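PDB 4OPF: Nrps/pks from Streptomyces albus, which forms a ketosynthase domain, OzmH KS8, of the AT-less type I polyketide synthase for oxazolomycin and probably handles thioester-bound polyketide intermediates. Local coordinates for residues 64-69 and 422-427; 262-267 and 396-401; 292-297 and 308-313. All coordinates share one frame; numbering follows the deposited sequence.

Contact 1: residues 64-69 and 422-427; sequences PGHFHL and DRPRLA
Leu426 lays its CD2 methyl over one face of the His66 imidazole, a CH-pi contact in which CD2 stands 3.8 Å from the ring centroid and 19° off the ring normal. The methyl is displaced toward the rim, where ND1 and CG are its nearest ring atoms; Leu426 CD2 to His66 ND1 is 3.7 Å. The histidine arrives there because its CG is turned anti to the backbone N (chi1 -165°), which swings the ring out across the leucine. Pro424 meets the same imidazole obliquely, with Pro424 CB 4.1 Å from His66 CE1. No hydrogen bond spans the two segments directly, but Asp63 links them: one carboxylate oxygen accepts from His66 N and the other from Ala427 N. Were His66 an alanine, Leu426 CD2 would probably lose the flat surface beneath it and a gap would open beside the Pro424 ring. Pro424 and Leu426 also rest on Leu89 and Glu86 of helix 79-95, which Phe67 reaches at Leu85. The arrangement is that of an extended C-terminal tail which, past strand 401-408, folds back over the surface of the ketosynthase body, consistent with a linker of a modular synthase.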
loop_
_atom_site.group_PDB
_atom_site.type_symbol
_atom_site.label_atom_id
_atom_site.label_comp_id
_atom_site.label_asym_id
_atom_site.label_seq_id
_atom_site.Cartn_x
_atom_site.Cartn_y
_atom_site.Cartn_z
ATOM N N PRO A 64 -11.422 -8.765 25.578
ATOM C CA PRO A 64 -11.804 -9.502 24.358
ATOM C C PRO A 64 -13.316 -9.501 24.132
ATOM O O PRO A 64 -13.751 -9.394 22.972
ATOM C CB PRO A 64 -11.368 -10.949 24.644
ATOM C CG PRO A 64 -10.399 -10.851 25.774
ATOM C CD PRO A 64 -10.842 -9.659 26.589
ATOM N N GLY A 65 -14.066 -9.657 25.225
ATOM C CA GLY A 65 -15.531 -9.747 25.200
ATOM C C GLY A 65 -16.187 -8.578 24.475
ATOM O O GLY A 65 -17.102 -8.745 23.653
ATOM N N HIS A 66 -15.669 -7.387 24.735
ATOM C CA HIS A 66 -16.194 -6.192 24.123
ATOM C C HIS A 66 -16.045 -6.283 22.640
ATOM O O HIS A 66 -16.896 -5.822 21.885
ATOM C CB HIS A 66 -15.489 -4.969 24.649
ATOM C CG HIS A 66 -16.204 -3.695 24.340
ATOM N ND1 HIS A 66 -17.028 -3.071 25.254
ATOM C CD2 HIS A 66 -16.235 -2.938 23.216
ATOM C CE1 HIS A 66 -17.520 -1.972 24.709
ATOM N NE2 HIS A 66 -17.064 -1.873 23.470
ATOM N N PHE A 67 -14.998 -6.950 22.196
ATOM C CA PHE A 67 -14.788 -7.132 20.763
ATOM C C PHE A 67 -15.263 -8.451 20.206
ATOM O O PHE A 67 -14.823 -8.854 19.114
ATOM C CB PHE A 67 -13.289 -6.857 20.448
ATOM C CG PHE A 67 -12.877 -5.464 20.823
ATOM C CD1 PHE A 67 -13.110 -4.430 19.953
ATOM C CD2 PHE A 67 -12.413 -5.173 22.090
ATOM C CE1 PHE A 67 -12.802 -3.132 20.330
ATOM C CE2 PHE A 67 -12.142 -3.888 22.486
ATOM C CZ PHE A 67 -12.315 -2.855 21.586
ATOM N N HIS A 68 -16.158 -9.140 20.918
ATOM C CA HIS A 68 -16.663 -10.425 20.428
ATOM C C HIS A 68 -15.593 -11.432 20.198
ATOM O O HIS A 68 -15.651 -12.246 19.280
ATOM C CB HIS A 68 -17.547 -10.245 19.163
ATOM C CG HIS A 68 -18.574 -9.176 19.334
ATOM N ND1 HIS A 68 -18.720 -8.124 18.443
ATOM C CD2 HIS A 68 -19.430 -8.929 20.358
ATOM C CE1 HIS A 68 -19.668 -7.314 18.889
ATOM N NE2 HIS A 68 -20.104 -7.774 20.054
ATOM N N LEU A 69 -14.630 -11.455 21.107
ATOM C CA LEU A 69 -13.558 -12.422 21.035
ATOM C C LEU A 69 -13.573 -13.249 22.298
ATOM O O LEU A 69 -13.838 -12.751 23.378
ATOM C CB LEU A 69 -12.191 -11.738 20.918
ATOM C CG LEU A 69 -11.935 -10.964 19.596
ATOM C CD1 LEU A 69 -10.678 -10.116 19.702
ATOM C CD2 LEU A 69 -11.860 -11.914 18.393
ATOM N N ASP A 422 -17.742 9.745 25.328
ATOM C CA ASP A 422 -16.981 9.015 26.349
ATOM C C ASP A 422 -16.449 7.632 25.858
ATOM O O ASP A 422 -17.162 6.875 25.190
ATOM C CB ASP A 422 -17.880 8.727 27.575
ATOM C CG ASP A 422 -18.172 9.977 28.427
ATOM O OD1 ASP A 422 -17.357 10.942 28.456
ATOM O OD2 ASP A 422 -19.236 9.962 29.091
ATOM N N ARG A 423 -15.217 7.307 26.238
ATOM C CA ARG A 423 -14.673 5.982 26.015
ATOM C C ARG A 423 -15.460 4.986 26.846
ATOM O O ARG A 423 -15.681 5.219 27.988
ATOM C CB ARG A 423 -13.232 5.941 26.479
ATOM C CG ARG A 423 -12.278 6.735 25.635
ATOM C CD ARG A 423 -10.946 6.835 26.367
ATOM N NE ARG A 423 -9.927 7.182 25.419
ATOM C CZ ARG A 423 -8.647 6.816 25.469
ATOM N NH1 ARG A 423 -8.184 6.040 26.481
ATOM N NH2 ARG A 423 -7.825 7.232 24.470
ATOM N N PRO A 424 -15.895 3.878 26.282
ATOM C CA PRO A 424 -16.495 2.901 27.206
ATOM C C PRO A 424 -15.502 2.391 28.238
ATOM O O PRO A 424 -14.291 2.413 28.001
ATOM C CB PRO A 424 -16.914 1.761 26.294
ATOM C CG PRO A 424 -16.018 1.874 25.124
ATOM C CD PRO A 424 -15.730 3.340 24.923
ATOM N N ARG A 425 -16.003 1.986 29.397
ATOM C CA ARG A 425 -15.152 1.381 30.427
ATOM C C ARG A 425 -14.936 -0.081 30.053
ATOM O O ARG A 425 -15.869 -0.884 30.094
ATOM C CB ARG A 425 -15.802 1.441 31.820
ATOM C CG ARG A 425 -16.118 2.840 32.341
ATOM C CD ARG A 425 -17.131 2.782 33.490
ATOM N NE ARG A 425 -18.064 3.916 33.463
ATOM C CZ ARG A 425 -18.258 4.796 34.447
ATOM N NH1 ARG A 425 -19.135 5.776 34.269
ATOM N NH2 ARG A 425 -17.602 4.709 35.606
ATOM N N LEU A 426 -13.708 -0.418 29.684
ATOM C CA LEU A 426 -13.365 -1.779 29.315
ATOM C C LEU A 426 -12.927 -2.551 30.568
ATOM O O LEU A 426 -12.321 -2.000 31.458
ATOM C CB LEU A 426 -12.255 -1.748 28.275
ATOM C CG LEU A 426 -12.563 -1.059 26.958
ATOM C CD1 LEU A 426 -11.350 -1.166 26.067
ATOM C CD2 LEU A 426 -13.761 -1.684 26.265
ATOM N N ALA A 427 -13.262 -3.825 30.646
ATOM C CA ALA A 427 -12.920 -4.629 31.825
ATOM C C ALA A 427 -11.706 -5.484 31.503
ATOM O O ALA A 427 -11.861 -6.612 31.028
ATOM C CB ALA A 427 -14.097 -5.508 32.249
#

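Contact 2: residues 262-267 and 396-401; sequences GPATPN and FADGGT
Pro263 comes up to Asp398 with its backbone carbonyl, its ring atoms staying clear of segment 396-401. Pro263 O lies only 3.0 Å from Asp398 O; both are acceptors, so this cannot be a hydrogen bond, and the high mobility of Pro263 makes the close approach doubtful. A water 3.1 Å from Pro263 O donates to it and reaches Asp398 OD1 by a weak bond of 3.4 Å. It has more acceptors around it than protons to give, so these links are probably not all made at once. Ala264 follows, placing its CA 3.9 Å from Asp398 OD1, and the CA atoms come nearest at this step, Ala264 CA lying 5.4 Å from Asp398 CA. Pro266 packs on Ile305 and Pro302 of helix 300-314. Asn267 then N-caps helix 268-282, its OD1 weakly bonded to Ala270 N and its ND2 bonded to the carbonyl of Asp257, whose backbone also bonds to Gly400. On the facing side, Asp398 sits in a type I turn closed by Gly400 N to Ala397 O at 3.1 Å, part of the glycine-rich loop of the ketosynthase family. Ala397 touches Cys160, probably the family's nucleophilic cysteine. The chemistry, a carboxylate and carbonyl oxygens with no direct bond between the segments, implies a hydrated, loosely held surface contact that water mediates in part.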
loop_
_atom_site.group_PDB
_atom_site.type_symbol
_atom_site.label_atom_id
_atom_site.label_comp_id
_atom_site.label_asym_id
_atom_site.label_seq_id
_atom_site.Cartn_x
_atom_site.Cartn_y
_atom_site.Cartn_z
ATOM N N GLY A 262 25.056 1.218 1.247
ATOM C CA GLY A 262 24.627 0.203 2.177
ATOM C C GLY A 262 23.401 0.643 2.933
ATOM O O GLY A 262 22.687 1.549 2.493
ATOM N N PRO A 263 23.164 0.024 4.098
ATOM C CA PRO A 263 21.872 0.192 4.773
ATOM C C PRO A 263 21.686 1.556 5.469
ATOM O O PRO A 263 20.668 2.217 5.253
ATOM C CB PRO A 263 21.833 -0.983 5.775
ATOM C CG PRO A 263 23.232 -1.556 5.827
ATOM C CD PRO A 263 24.115 -0.799 4.876
ATOM N N ALA A 264 22.660 1.984 6.273
ATOM C CA ALA A 264 22.550 3.268 6.992
ATOM C C ALA A 264 23.096 4.470 6.204
ATOM O O ALA A 264 23.419 5.501 6.813
ATOM C CB ALA A 264 23.254 3.179 8.337
ATOM N N THR A 265 23.213 4.328 4.874
ATOM C CA THR A 265 23.771 5.382 4.018
ATOM C C THR A 265 22.604 6.153 3.411
ATOM O O THR A 265 21.872 5.646 2.575
ATOM C CB THR A 265 24.704 4.818 2.942
ATOM O OG1 THR A 265 25.673 3.991 3.584
ATOM C CG2 THR A 265 25.424 5.953 2.181
ATOM N N PRO A 266 22.397 7.363 3.887
ATOM C CA PRO A 266 21.327 8.204 3.397
ATOM C C PRO A 266 21.607 8.713 1.968
ATOM O O PRO A 266 22.745 8.686 1.511
ATOM C CB PRO A 266 21.313 9.379 4.393
ATOM C CG PRO A 266 22.201 8.960 5.498
ATOM C CD PRO A 266 23.212 8.045 4.900
ATOM N N ASN A 267 20.548 9.092 1.258
ATOM C CA ASN A 267 20.649 9.690 -0.065
ATOM C C ASN A 267 20.126 11.101 0.148
ATOM O O ASN A 267 18.944 11.307 0.254
ATOM C CB ASN A 267 19.787 8.937 -1.074
ATOM C CG ASN A 267 19.822 9.562 -2.432
ATOM O OD1 ASN A 267 20.211 10.706 -2.566
ATOM N ND2 ASN A 267 19.425 8.819 -3.459
ATOM N N PHE A 396 12.545 9.016 7.622
ATOM C CA PHE A 396 13.475 8.555 6.633
ATOM C C PHE A 396 14.046 7.263 7.195
ATOM O O PHE A 396 14.789 7.280 8.150
ATOM C CB PHE A 396 14.589 9.533 6.424
ATOM C CG PHE A 396 14.180 10.949 6.116
ATOM C CD1 PHE A 396 13.030 11.268 5.433
ATOM C CD2 PHE A 396 15.008 11.964 6.483
ATOM C CE1 PHE A 396 12.723 12.573 5.117
ATOM C CE2 PHE A 396 14.712 13.259 6.193
ATOM C CZ PHE A 396 13.577 13.582 5.519
ATOM N N ALA A 397 13.634 6.134 6.652
ATOM C CA ALA A 397 13.948 4.825 7.192
ATOM C C ALA A 397 15.206 4.274 6.584
ATOM O O ALA A 397 15.463 4.465 5.422
ATOM C CB ALA A 397 12.785 3.897 6.918
ATOM N N ASP A 398 15.979 3.544 7.379
ATOM C CA ASP A 398 17.165 2.814 6.901
ATOM C C ASP A 398 16.927 1.924 5.677
ATOM O O ASP A 398 17.728 1.958 4.729
ATOM C CB ASP A 398 17.789 1.992 8.047
ATOM C CG ASP A 398 18.703 2.843 8.946
ATOM O OD1 ASP A 398 19.074 3.986 8.548
ATOM O OD2 ASP A 398 19.041 2.357 10.051
ATOM N N GLY A 399 15.829 1.173 5.682
ATOM C CA GLY A 399 15.373 0.458 4.472
ATOM C C GLY A 399 15.355 1.183 3.104
ATOM O O GLY A 399 15.390 0.542 2.085
ATOM N N GLY A 400 15.323 2.505 3.044
ATOM C CA GLY A 400 15.316 3.176 1.738
ATOM C C GLY A 400 14.142 4.108 1.618
ATOM O O GLY A 400 14.188 5.061 0.868
ATOM N N THR A 401 13.102 3.881 2.387
ATOM C CA THR A 401 11.837 4.647 2.248
ATOM C C THR A 401 11.878 5.989 3.002
ATOM O O THR A 401 12.189 6.009 4.168
ATOM C CB THR A 401 10.634 3.835 2.770
ATOM O OG1 THR A 401 10.426 2.669 1.944
ATOM C CG2 THR A 401 9.360 4.620 2.682
HETATM O O HOH W 1 20.084 5.282 5.520
#

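Contact 3: residues 292-297 and 308-313; sequences IETNAA and KAIAAV
Ile310 overlaps Ile292 through its CG2 branch, which comes within 3.7 Å of Ile292 CD1 as the two side chains slide past each other in opposite directions. The pair packs helix 300-314 against strand 291-293, the first two elements of a beta-alpha-beta unit completed by strand 322-325, in the C-terminal half of a thiolase-type fold. Ile292 CG1 stands anti to its carbonyl carbon (chi1 -57°), which sends CD1 out toward the helix. Both isoleucines are buried, and further apolar neighbours surround them: Ile292 also touches Leu324, Cys322 and Tyr314, and Ile310 touches Met275 of helix 268-282. Just past the strand end, Asn295 takes the place where condensing ketosynthases usually carry the histidine of the HGTGT motif, consistent with a domain that may not perform ordinary condensation. Its backbone N and that of Ala296 are bound by the two carboxylate oxygens of Glu306, one turn before Ile310, so the helix holds this loop by polar as well as apolar contacts. Thr294 divides its branches accordingly: OG1 hydrogen-bonds to Gly325 O, whereas CG2 crosses Ile310 at about a right angle and stops 4.1 Å from Ile310 CD1.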
loop_
_atom_site.group_PDB
_atom_site.type_symbol
_atom_site.label_atom_id
_atom_site.label_comp_id
_atom_site.label_asym_id
_atom_site.label_seq_id
_atom_site.Cartn_x
_atom_site.Cartn_y
_atom_site.Cartn_z
ATOM N N ILE A 292 9.131 21.747 12.102
ATOM C CA ILE A 292 9.339 20.436 11.540
ATOM C C ILE A 292 9.682 19.443 12.669
ATOM O O ILE A 292 10.658 19.626 13.401
ATOM C CB ILE A 292 10.480 20.464 10.548
ATOM C CG1 ILE A 292 10.165 21.517 9.465
ATOM C CG2 ILE A 292 10.724 19.117 9.921
ATOM C CD1 ILE A 292 11.240 21.642 8.464
ATOM N N GLU A 293 8.856 18.415 12.793
ATOM C CA GLU A 293 9.197 17.209 13.521
ATOM C C GLU A 293 10.143 16.381 12.618
ATOM O O GLU A 293 9.725 15.738 11.663
ATOM C CB GLU A 293 7.934 16.447 13.879
ATOM C CG GLU A 293 8.132 15.007 14.430
ATOM C CD GLU A 293 8.655 14.930 15.863
ATOM O OE1 GLU A 293 8.673 16.019 16.535
ATOM O OE2 GLU A 293 9.055 13.784 16.321
ATOM N N THR A 294 11.412 16.379 12.979
ATOM C CA THR A 294 12.485 15.870 12.174
ATOM C C THR A 294 12.538 14.339 12.272
ATOM O O THR A 294 12.003 13.737 13.185
ATOM C CB THR A 294 13.854 16.405 12.664
ATOM O OG1 THR A 294 14.077 16.002 14.032
ATOM C CG2 THR A 294 13.911 17.907 12.590
ATOM N N ASN A 295 13.253 13.738 11.341
ATOM C CA ASN A 295 13.545 12.327 11.373
ATOM C C ASN A 295 14.362 11.929 12.572
ATOM O O ASN A 295 14.067 10.951 13.242
ATOM C CB ASN A 295 14.283 11.917 10.135
ATOM C CG ASN A 295 14.506 10.428 10.096
ATOM O OD1 ASN A 295 13.579 9.657 10.250
ATOM N ND2 ASN A 295 15.754 10.021 9.972
ATOM N N ALA A 296 15.407 12.684 12.831
ATOM C CA ALA A 296 16.169 12.534 14.052
ATOM C C ALA A 296 16.743 11.151 14.211
ATOM O O ALA A 296 16.445 10.427 15.143
ATOM C CB ALA A 296 15.317 12.929 15.257
ATOM N N ALA A 297 17.598 10.784 13.289
ATOM C CA ALA A 297 18.148 9.432 13.272
ATOM C C ALA A 297 18.982 9.162 14.523
ATOM O O ALA A 297 19.022 8.055 14.975
ATOM C CB ALA A 297 19.013 9.229 12.028
ATOM N N LYS A 308 21.027 19.950 6.755
ATOM C CA LYS A 308 21.347 20.634 5.504
ATOM C C LYS A 308 20.239 20.488 4.507
ATOM O O LYS A 308 19.974 21.398 3.758
ATOM C CB LYS A 308 22.623 20.066 4.910
ATOM C CG LYS A 308 23.829 20.416 5.766
ATOM C CD LYS A 308 25.116 19.879 5.145
ATOM C CE LYS A 308 26.326 20.250 6.013
ATOM N NZ LYS A 308 27.615 19.629 5.563
ATOM N N ALA A 309 19.557 19.349 4.497
ATOM C CA ALA A 309 18.493 19.158 3.515
ATOM C C ALA A 309 17.272 20.020 3.855
ATOM O O ALA A 309 16.632 20.627 2.951
ATOM C CB ALA A 309 18.095 17.683 3.450
ATOM N N ILE A 310 16.912 20.063 5.143
ATOM C CA ILE A 310 15.898 21.038 5.622
ATOM C C ILE A 310 16.219 22.504 5.228
ATOM O O ILE A 310 15.384 23.188 4.625
ATOM C CB ILE A 310 15.700 20.938 7.128
ATOM C CG1 ILE A 310 15.031 19.570 7.411
ATOM C CG2 ILE A 310 14.799 22.088 7.630
ATOM C CD1 ILE A 310 15.091 19.165 8.876
ATOM N N ALA A 311 17.426 22.945 5.505
ATOM C CA ALA A 311 17.810 24.285 5.134
ATOM C C ALA A 311 17.672 24.510 3.624
ATOM O O ALA A 311 17.122 25.559 3.186
ATOM C CB ALA A 311 19.231 24.598 5.594
ATOM N N ALA A 312 18.121 23.537 2.822
ATOM C CA ALA A 312 18.112 23.699 1.376
ATOM C C ALA A 312 16.700 23.761 0.812
ATOM O O ALA A 312 16.428 24.523 -0.098
ATOM C CB ALA A 312 18.935 22.616 0.683
ATOM N N VAL A 313 15.784 23.001 1.358
ATOM C CA VAL A 313 14.471 22.940 0.818
ATOM C C VAL A 313 13.586 24.044 1.422
ATOM O O VAL A 313 12.816 24.683 0.699
ATOM C CB VAL A 313 13.805 21.586 1.108
ATOM C CG1 VAL A 313 12.297 21.649 0.863
ATOM C CG2 VAL A 313 14.390 20.497 0.232
#

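The three contacts are nested along the chain: 292-297 with 308-313 falls inside the loop closed by contact 2, which itself falls inside that closed by contact 1. Contacts 2 and 3 are close, with centres 15 Å apart, and meet where Phe396 N and Asn295 OD1 stand 2.9 Å apart, a probable hydrogen bond. Their strands 390-396 and 291-293 are parallel neighbours in the large mixed sheet. Contact 1 lies on the opposite side of the chain's centre, its centre about 40 Å from that of contact 2. The two ends thus differ in setting: one probably borders the active site, the other is where the C-terminal tail lies against the body.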